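Glutathione synthetase-like effector 30 (Gpa-GSS30-apo) (Globodera pallida, PDB 5OET) is a nematode effector of the glutathione synthetase family, enzymes that join glycine to gamma-glutamylcysteine with ATP, though its own activity is uncertain. Local coordinates at residues L181-V186 and R378-K383; N404-V409 and F423-I428; V409-G414 and F442-E447. One frame throughout, in Å; residues are numbered along the deposited sequence.

Interaction 1. Residues L181-V186 and R378-K383; sequences LKQVEV and RKVQTK
Lys182 bends twice on its way to the 378-383 segment. The first turn is at chi2 (-134°) and the second at chi4 (-58°), and together they curl the amine over the end of the helix. NZ gives a hydrogen bond of 2.9 Å to the backbone O of Gln381. It comes in somewhat out of the carbonyl plane of Gln381. The methylene part of Lys182 also serves as packing: CD lies 3.5 Å from OG1 of Thr382. The neighbouring residue adds a backbone bond, Gln183 N to Val380 O, at 2.8 Å. This bond is nearly straight, 174° at the hydrogen, and lies in the carbonyl plane. The CA of Lys182 makes a weaker C-H...O contact with the same oxygen. The side chain of Val380 is buried and spans two residues of the strand. Its CG1 meets Leu181 CD2 at 3.9 Å, the two side chains running side by side, while CG2 meets Gln183 CB at 4.1 Å. The amide of Gln183 is engaged elsewhere, through NE2 to the OH of Tyr169. Further along the strand, a classic beta bulge sets Val184 and Glu185 together opposite Asp168. The Lys182 and Val184 backbones bond to strand 160-173, and the N-H of Gln183 is turned to the other edge. The C-terminal end of helix 373-380 is thus docked on a strand of the large mixed sheet, just before the chain enters the small antiparallel sheet, consistent with the domain junction of an ATP-grasp fold.

Interaction 2. Residues N404-V409 and F423-I428; sequences NPHRYV and FFNEDI. With MG (magnesium ion), chain C.
Val409, Asn425 and His406 have the most surface buried where the two ends of a beta hairpin, strands 408-412 and 422-424, come together. After the second strand a type II' turn from Phe424 to Asp427 leads into helix 427-434. Val409 fills the gap beside the returning strand with one methyl. CG2 lies 3.6 Å from CE2 of Phe424 and 3.5 Å from the backbone O of Phe423. The two side chains point the same way, and CG2 makes an off-centre CH-pi contact with the Phe424 ring. Asn425 occupies the second position of the turn, with the positive phi that a type II' turn needs there. Its CB sits over one face of the His406 ring, 4.1 Å from the centroid and shifted to one side of it. The two side chains run roughly perpendicular, and the ring and amide planes are 35° apart. Behind this pair, Pro405 CB rests 3.6 Å from the backbone O of Asn425. The same oxygen accepts the backbone N of Ile428. Ile428 sends CD1 against CB of Tyr408, and so closes the buried side of the contact together with Leu445. The other side is at the surface. There His406 and Glu426 reach out to share one magnesium ion, which ties the residues just before strand 408-412 to the turn after strand 422-424. Glu426 bends at chi2 (82°), which folds its carboxylate back toward the imidazole. The carboxylate and ring planes stand 80° apart. His406 NE2 binds the magnesium at 2.1 Å, and Glu426 OE2 binds it at 1.9 Å.

Interaction 3. Residues V409-G414 and F442-E447; sequences VLKNNG and FYYLTE
Tyr444 carries Lys411 CB over one face of its ring, 3.8 Å above the plane and nearer the ring's margin than its centre. CB of Asn413 stands at the edge of the same ring. The Lys411 chain then runs on past the phenol, with CD 3.5 Å from Tyr444 OH, and the two side chains cross at a slant. A chi1 of 66° sets the Tyr444 ring between its own backbone N and carbonyl carbon, leaning toward strand 409-412. The backbone O of Lys411 approaches the rim of the Tyr443 ring, close to its plane. The Tyr443 hydroxyl bonds to Asp421. The two strands are central neighbours in the four-stranded antiparallel sheet, which probably corresponds to the lid of the ATP-grasp fold. Their directions differ by 144°. Val409 pairs with Thr446, and Lys411 with Tyr444, each through two N-H...O bonds. Lys411 N to Tyr444 O and Tyr444 N to Lys411 O both measure 2.8 Å. Asn413 N adds a bond of 2.9 Å to Phe442 O, arriving from above the carbonyl plane. On the face of Val409 and Lys411, the methyl CG2 of Thr446 packs against both Val409 CG1 and Lys411 CE. The hydroxyl of Thr446 is held by Lys383 O. On the other face, Leu410 CD1 lies 4.1 Å from Leu445 CG, and Lys431 and Ile428 of helix 427-434 pack beside these leucines.

Interactions 2 and 3 share Val409 and belong to one antiparallel sheet, with strand 408-412 lying between 422-424 and 443-447. Interaction 3 is the more buried and rests on regular backbone bonding. Interaction 2 lies at the outer end of that sheet, where side-chain packing gives way to an exposed metal site. Arg407 and Glu447 add a salt bridge between them. Interaction 1 is partly buried and nearer the centre of the chain. It combines a backbone bond, a lysine amine and apolar contacts at the large sheet. It meets interaction 3 where Lys383 O approaches Thr446 OG1, probably as a hydrogen bond, but does not touch interaction 2.

Interaction 1. Residues L181-V186 and R378-K383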
# COMPACT_ATOMS: atom_id res chain seq x y z
N LEU A 181 21.77 -20.92 17.13
CA LEU A 181 21.82 -19.88 16.12
C LEU A 181 23.11 -20.04 15.32
O LEU A 181 24.20 -20.12 15.91
CB LEU A 181 21.78 -18.50 16.78
CG LEU A 181 21.60 -17.28 15.85
CD1 LEU A 181 20.23 -17.27 15.20
CD2 LEU A 181 21.85 -15.98 16.60
N LYS A 182 22.99 -20.10 13.99
CA LYS A 182 24.15 -20.13 13.09
C LYS A 182 23.99 -19.23 11.87
O LYS A 182 22.98 -19.27 11.18
CB LYS A 182 24.48 -21.58 12.70
CG LYS A 182 25.14 -22.36 13.85
CD LYS A 182 26.36 -23.17 13.43
CE LYS A 182 27.23 -23.58 14.63
NZ LYS A 182 27.70 -22.41 15.42
N GLN A 183 25.00 -18.42 11.59
CA GLN A 183 24.92 -17.38 10.56
C GLN A 183 25.11 -17.95 9.14
O GLN A 183 26.08 -18.61 8.85
CB GLN A 183 25.96 -16.31 10.84
CG GLN A 183 25.79 -15.06 10.02
CD GLN A 183 26.87 -14.06 10.34
OE1 GLN A 183 28.00 -14.21 9.90
NE2 GLN A 183 26.53 -13.05 11.14
N VAL A 184 24.17 -17.68 8.26
CA VAL A 184 24.20 -18.23 6.91
C VAL A 184 25.02 -17.33 5.98
O VAL A 184 25.73 -17.84 5.13
CB VAL A 184 22.76 -18.40 6.37
CG1 VAL A 184 22.76 -18.98 4.96
CG2 VAL A 184 21.95 -19.27 7.31
N GLU A 185 24.91 -16.01 6.14
CA GLU A 185 25.43 -15.04 5.18
C GLU A 185 25.42 -13.62 5.78
O GLU A 185 24.69 -13.35 6.74
CB GLU A 185 24.54 -15.10 3.90
CG GLU A 185 24.74 -14.05 2.80
CD GLU A 185 26.10 -14.13 2.09
OE1 GLU A 185 26.14 -14.14 0.83
OE2 GLU A 185 27.15 -14.13 2.76
N VAL A 186 26.26 -12.75 5.25
CA VAL A 186 26.15 -11.29 5.44
C VAL A 186 26.06 -10.59 4.08
O VAL A 186 26.70 -11.00 3.12
CB VAL A 186 27.30 -10.68 6.27
CG1 VAL A 186 27.11 -11.01 7.73
CG2 VAL A 186 28.67 -11.16 5.82
N ARG A 378 31.90 -15.54 17.58
CA ARG A 378 32.36 -16.92 17.42
C ARG A 378 31.23 -17.91 17.61
O ARG A 378 31.19 -18.90 16.89
CB ARG A 378 33.53 -17.26 18.34
CG ARG A 378 34.83 -16.52 18.04
CD ARG A 378 35.39 -16.88 16.69
NE ARG A 378 36.75 -16.40 16.46
CZ ARG A 378 37.42 -16.55 15.31
NH1 ARG A 378 36.87 -17.18 14.28
NH2 ARG A 378 38.66 -16.08 15.20
N LYS A 379 30.33 -17.67 18.57
CA LYS A 379 29.16 -18.56 18.82
C LYS A 379 28.29 -18.86 17.58
O LYS A 379 27.81 -19.99 17.42
CB LYS A 379 28.25 -17.98 19.91
CG LYS A 379 28.39 -18.58 21.30
CD LYS A 379 27.81 -17.62 22.36
CE LYS A 379 27.24 -18.32 23.61
NZ LYS A 379 28.27 -19.00 24.46
N VAL A 380 28.11 -17.87 16.70
CA VAL A 380 27.25 -18.01 15.50
C VAL A 380 27.97 -18.44 14.21
O VAL A 380 27.32 -18.70 13.20
CB VAL A 380 26.43 -16.72 15.20
CG1 VAL A 380 25.74 -16.21 16.47
CG2 VAL A 380 27.30 -15.62 14.61
N GLN A 381 29.31 -18.50 14.23
CA GLN A 381 30.10 -18.89 13.05
C GLN A 381 29.98 -20.37 12.76
O GLN A 381 29.63 -21.14 13.64
CB GLN A 381 31.58 -18.54 13.23
CG GLN A 381 31.92 -17.09 12.96
CD GLN A 381 33.42 -16.81 13.04
OE1 GLN A 381 34.13 -17.46 13.80
NE2 GLN A 381 33.90 -15.86 12.25
N THR A 382 30.27 -20.77 11.52
CA THR A 382 30.34 -22.18 11.14
C THR A 382 31.70 -22.42 10.55
O THR A 382 32.00 -21.89 9.48
CB THR A 382 29.26 -22.56 10.11
OG1 THR A 382 27.99 -22.02 10.50
CG2 THR A 382 29.14 -24.08 9.99
N LYS A 383 32.53 -23.22 11.22
CA LYS A 383 33.90 -23.44 10.77
C LYS A 383 33.87 -23.81 9.29
O LYS A 383 33.11 -24.70 8.90
CB LYS A 383 34.63 -24.54 11.58
CG LYS A 383 34.72 -24.37 13.10
CD LYS A 383 35.46 -23.11 13.55
CE LYS A 383 34.77 -22.39 14.71
NZ LYS A 383 35.27 -20.98 14.85

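Interaction 2. Residues N404-V409 and F423-I428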
# COMPACT_ATOMS: atom_id res chain seq x y z
N ASN A 404 31.62 -39.41 7.41
CA ASN A 404 30.26 -38.88 7.38
C ASN A 404 30.26 -37.65 6.42
O ASN A 404 30.08 -36.51 6.86
CB ASN A 404 29.85 -38.50 8.81
CG ASN A 404 28.45 -37.91 8.91
OD1 ASN A 404 27.61 -38.06 8.02
ND2 ASN A 404 28.19 -37.24 10.03
N PRO A 405 30.48 -37.89 5.10
CA PRO A 405 30.48 -36.80 4.11
C PRO A 405 29.15 -36.08 3.93
O PRO A 405 29.10 -35.03 3.30
CB PRO A 405 30.89 -37.49 2.82
CG PRO A 405 30.51 -38.91 3.01
CD PRO A 405 30.72 -39.20 4.46
N HIS A 406 28.08 -36.64 4.48
CA HIS A 406 26.76 -36.01 4.47
C HIS A 406 26.69 -34.87 5.51
O HIS A 406 25.77 -34.08 5.49
CB HIS A 406 25.64 -37.04 4.74
CG HIS A 406 25.65 -38.24 3.82
ND1 HIS A 406 24.69 -38.45 2.85
CD2 HIS A 406 26.49 -39.30 3.75
CE1 HIS A 406 24.95 -39.59 2.22
NE2 HIS A 406 26.05 -40.11 2.74
N ARG A 407 27.65 -34.80 6.42
CA ARG A 407 27.79 -33.71 7.38
C ARG A 407 28.32 -32.42 6.74
O ARG A 407 28.16 -31.34 7.31
CB ARG A 407 28.74 -34.15 8.52
CG ARG A 407 28.85 -33.21 9.73
CD ARG A 407 29.49 -33.92 10.92
NE ARG A 407 29.46 -33.11 12.15
CZ ARG A 407 28.37 -32.85 12.89
NH1 ARG A 407 27.16 -33.32 12.54
NH2 ARG A 407 28.47 -32.09 13.98
N TYR A 408 28.93 -32.54 5.56
CA TYR A 408 29.64 -31.43 4.90
C TYR A 408 29.06 -31.01 3.56
O TYR A 408 28.25 -31.72 2.95
CB TYR A 408 31.12 -31.79 4.75
CG TYR A 408 31.79 -32.00 6.08
CD1 TYR A 408 32.16 -30.91 6.85
CD2 TYR A 408 32.00 -33.28 6.60
CE1 TYR A 408 32.74 -31.09 8.09
CE2 TYR A 408 32.58 -33.46 7.85
CZ TYR A 408 32.94 -32.35 8.59
OH TYR A 408 33.51 -32.49 9.82
N VAL A 409 29.47 -29.82 3.13
CA VAL A 409 29.16 -29.27 1.81
C VAL A 409 30.42 -28.61 1.26
O VAL A 409 31.20 -28.02 2.00
CB VAL A 409 27.92 -28.33 1.81
CG1 VAL A 409 28.06 -27.18 2.79
CG2 VAL A 409 27.56 -27.85 0.40
N PHE A 423 28.57 -28.83 -3.88
CA PHE A 423 28.54 -30.30 -3.94
C PHE A 423 28.24 -30.94 -2.58
O PHE A 423 28.76 -30.49 -1.56
CB PHE A 423 29.88 -30.81 -4.47
CG PHE A 423 30.24 -30.26 -5.82
CD1 PHE A 423 30.73 -28.96 -5.96
CD2 PHE A 423 30.09 -31.05 -6.95
CE1 PHE A 423 31.03 -28.45 -7.22
CE2 PHE A 423 30.42 -30.55 -8.21
CZ PHE A 423 30.88 -29.25 -8.34
N PHE A 424 27.41 -31.99 -2.58
CA PHE A 424 26.99 -32.65 -1.35
C PHE A 424 27.38 -34.13 -1.31
O PHE A 424 27.67 -34.74 -2.32
CB PHE A 424 25.48 -32.55 -1.21
CG PHE A 424 24.95 -31.15 -1.25
CD1 PHE A 424 24.63 -30.55 -2.46
CD2 PHE A 424 24.73 -30.43 -0.06
CE1 PHE A 424 24.09 -29.27 -2.51
CE2 PHE A 424 24.21 -29.14 -0.10
CZ PHE A 424 23.89 -28.56 -1.32
N ASN A 425 27.37 -34.68 -0.09
CA ASN A 425 27.51 -36.14 0.13
C ASN A 425 28.81 -36.71 -0.48
O ASN A 425 29.86 -36.09 -0.31
CB ASN A 425 26.23 -36.87 -0.32
CG ASN A 425 24.96 -36.26 0.25
OD1 ASN A 425 24.90 -35.87 1.42
ND2 ASN A 425 23.94 -36.15 -0.57
N GLU A 426 28.75 -37.87 -1.14
CA GLU A 426 29.96 -38.54 -1.68
C GLU A 426 30.59 -37.77 -2.88
O GLU A 426 31.78 -37.95 -3.17
CB GLU A 426 29.68 -40.02 -2.04
CG GLU A 426 29.73 -41.04 -0.87
CD GLU A 426 28.46 -41.15 0.01
OE1 GLU A 426 27.43 -40.49 -0.26
OE2 GLU A 426 28.49 -41.93 1.00
N ASP A 427 29.80 -36.89 -3.53
CA ASP A 427 30.32 -35.93 -4.54
C ASP A 427 31.44 -35.02 -4.04
O ASP A 427 32.18 -34.50 -4.85
CB ASP A 427 29.21 -34.99 -5.08
CG ASP A 427 28.24 -35.66 -6.01
OD1 ASP A 427 28.67 -36.54 -6.78
OD2 ASP A 427 27.05 -35.27 -6.00
N ILE A 428 31.50 -34.77 -2.73
CA ILE A 428 32.54 -33.93 -2.14
C ILE A 428 33.91 -34.59 -2.29
O ILE A 428 34.87 -33.91 -2.67
CB ILE A 428 32.22 -33.59 -0.66
CG1 ILE A 428 30.93 -32.75 -0.58
CG2 ILE A 428 33.38 -32.83 -0.02
CD1 ILE A 428 30.31 -32.72 0.80
MG MG C . 27.05 -41.87 2.26

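Interaction 3. Residues V409-G414 and F442-E447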
# COMPACT_ATOMS: atom_id res chain seq x y z
N VAL A 409 29.47 -29.82 3.13
CA VAL A 409 29.16 -29.27 1.81
C VAL A 409 30.42 -28.61 1.26
O VAL A 409 31.20 -28.02 2.00
CB VAL A 409 27.92 -28.33 1.81
CG1 VAL A 409 28.06 -27.18 2.79
CG2 VAL A 409 27.56 -27.85 0.40
N LEU A 410 30.64 -28.76 -0.04
CA LEU A 410 31.71 -28.05 -0.73
C LEU A 410 31.11 -26.83 -1.41
O LEU A 410 30.38 -26.98 -2.36
CB LEU A 410 32.40 -28.95 -1.73
CG LEU A 410 33.67 -28.42 -2.36
CD1 LEU A 410 34.78 -28.33 -1.32
CD2 LEU A 410 34.11 -29.37 -3.46
N LYS A 411 31.37 -25.64 -0.89
CA LYS A 411 30.74 -24.41 -1.34
C LYS A 411 31.70 -23.56 -2.15
O LYS A 411 32.90 -23.70 -2.01
CB LYS A 411 30.28 -23.58 -0.13
CG LYS A 411 28.95 -24.01 0.44
CD LYS A 411 28.74 -23.37 1.79
CE LYS A 411 27.41 -23.75 2.38
NZ LYS A 411 26.33 -22.85 1.88
N ASN A 412 31.16 -22.70 -3.00
CA ASN A 412 31.95 -21.75 -3.78
C ASN A 412 32.04 -20.45 -2.99
O ASN A 412 31.11 -20.13 -2.27
CB ASN A 412 31.32 -21.53 -5.16
CG ASN A 412 31.59 -20.16 -5.74
OD1 ASN A 412 30.79 -19.22 -5.56
ND2 ASN A 412 32.76 -20.02 -6.39
N ASN A 413 33.14 -19.70 -3.13
CA ASN A 413 33.34 -18.45 -2.33
C ASN A 413 33.03 -17.07 -3.02
O ASN A 413 33.08 -16.03 -2.36
CB ASN A 413 34.74 -18.43 -1.66
CG ASN A 413 35.87 -18.56 -2.65
OD1 ASN A 413 35.68 -18.36 -3.84
ND2 ASN A 413 37.06 -18.91 -2.15
N GLY A 414 32.72 -17.05 -4.33
CA GLY A 414 32.34 -15.81 -5.04
C GLY A 414 33.48 -14.83 -5.35
O GLY A 414 34.41 -15.13 -6.11
N PHE A 442 38.83 -21.26 -5.19
CA PHE A 442 37.47 -20.68 -5.30
C PHE A 442 36.39 -21.43 -4.51
O PHE A 442 35.21 -21.07 -4.61
CB PHE A 442 37.05 -20.58 -6.79
CG PHE A 442 37.88 -19.60 -7.57
CD1 PHE A 442 39.15 -19.98 -8.06
CD2 PHE A 442 37.45 -18.28 -7.78
CE1 PHE A 442 39.95 -19.07 -8.74
CE2 PHE A 442 38.26 -17.36 -8.45
CZ PHE A 442 39.50 -17.76 -8.94
N TYR A 443 36.77 -22.45 -3.75
CA TYR A 443 35.82 -23.26 -2.98
C TYR A 443 36.32 -23.47 -1.57
O TYR A 443 37.51 -23.38 -1.31
CB TYR A 443 35.60 -24.63 -3.64
CG TYR A 443 34.91 -24.60 -4.99
CD1 TYR A 443 35.64 -24.45 -6.15
CD2 TYR A 443 33.53 -24.73 -5.10
CE1 TYR A 443 35.03 -24.44 -7.41
CE2 TYR A 443 32.90 -24.72 -6.35
CZ TYR A 443 33.66 -24.56 -7.50
OH TYR A 443 33.06 -24.56 -8.75
N TYR A 444 35.40 -23.75 -0.65
CA TYR A 444 35.75 -24.19 0.71
C TYR A 444 34.80 -25.27 1.24
O TYR A 444 33.74 -25.52 0.68
CB TYR A 444 35.77 -22.99 1.66
CG TYR A 444 34.43 -22.35 1.88
CD1 TYR A 444 33.94 -21.40 1.00
CD2 TYR A 444 33.66 -22.67 2.99
CE1 TYR A 444 32.70 -20.81 1.19
CE2 TYR A 444 32.42 -22.08 3.20
CZ TYR A 444 31.95 -21.15 2.30
OH TYR A 444 30.72 -20.57 2.52
N LEU A 445 35.23 -25.93 2.31
CA LEU A 445 34.46 -26.97 2.98
C LEU A 445 33.78 -26.38 4.22
O LEU A 445 34.44 -25.75 5.01
CB LEU A 445 35.37 -28.12 3.42
CG LEU A 445 35.35 -29.43 2.64
CD1 LEU A 445 36.26 -30.43 3.33
CD2 LEU A 445 33.97 -30.03 2.52
N THR A 446 32.46 -26.58 4.35
CA THR A 446 31.76 -26.28 5.61
C THR A 446 30.81 -27.39 6.08
O THR A 446 30.41 -28.27 5.32
CB THR A 446 31.00 -24.95 5.54
OG1 THR A 446 30.85 -24.42 6.86
CG2 THR A 446 29.69 -25.04 4.85
N GLU A 447 30.48 -27.32 7.37
CA GLU A 447 29.54 -28.22 7.99
C GLU A 447 28.17 -27.84 7.45
O GLU A 447 27.81 -26.67 7.47
CB GLU A 447 29.54 -28.11 9.52
CG GLU A 447 30.77 -28.70 10.23
CD GLU A 447 30.46 -29.48 11.52
OE1 GLU A 447 29.30 -29.96 11.71
OE2 GLU A 447 31.40 -29.65 12.34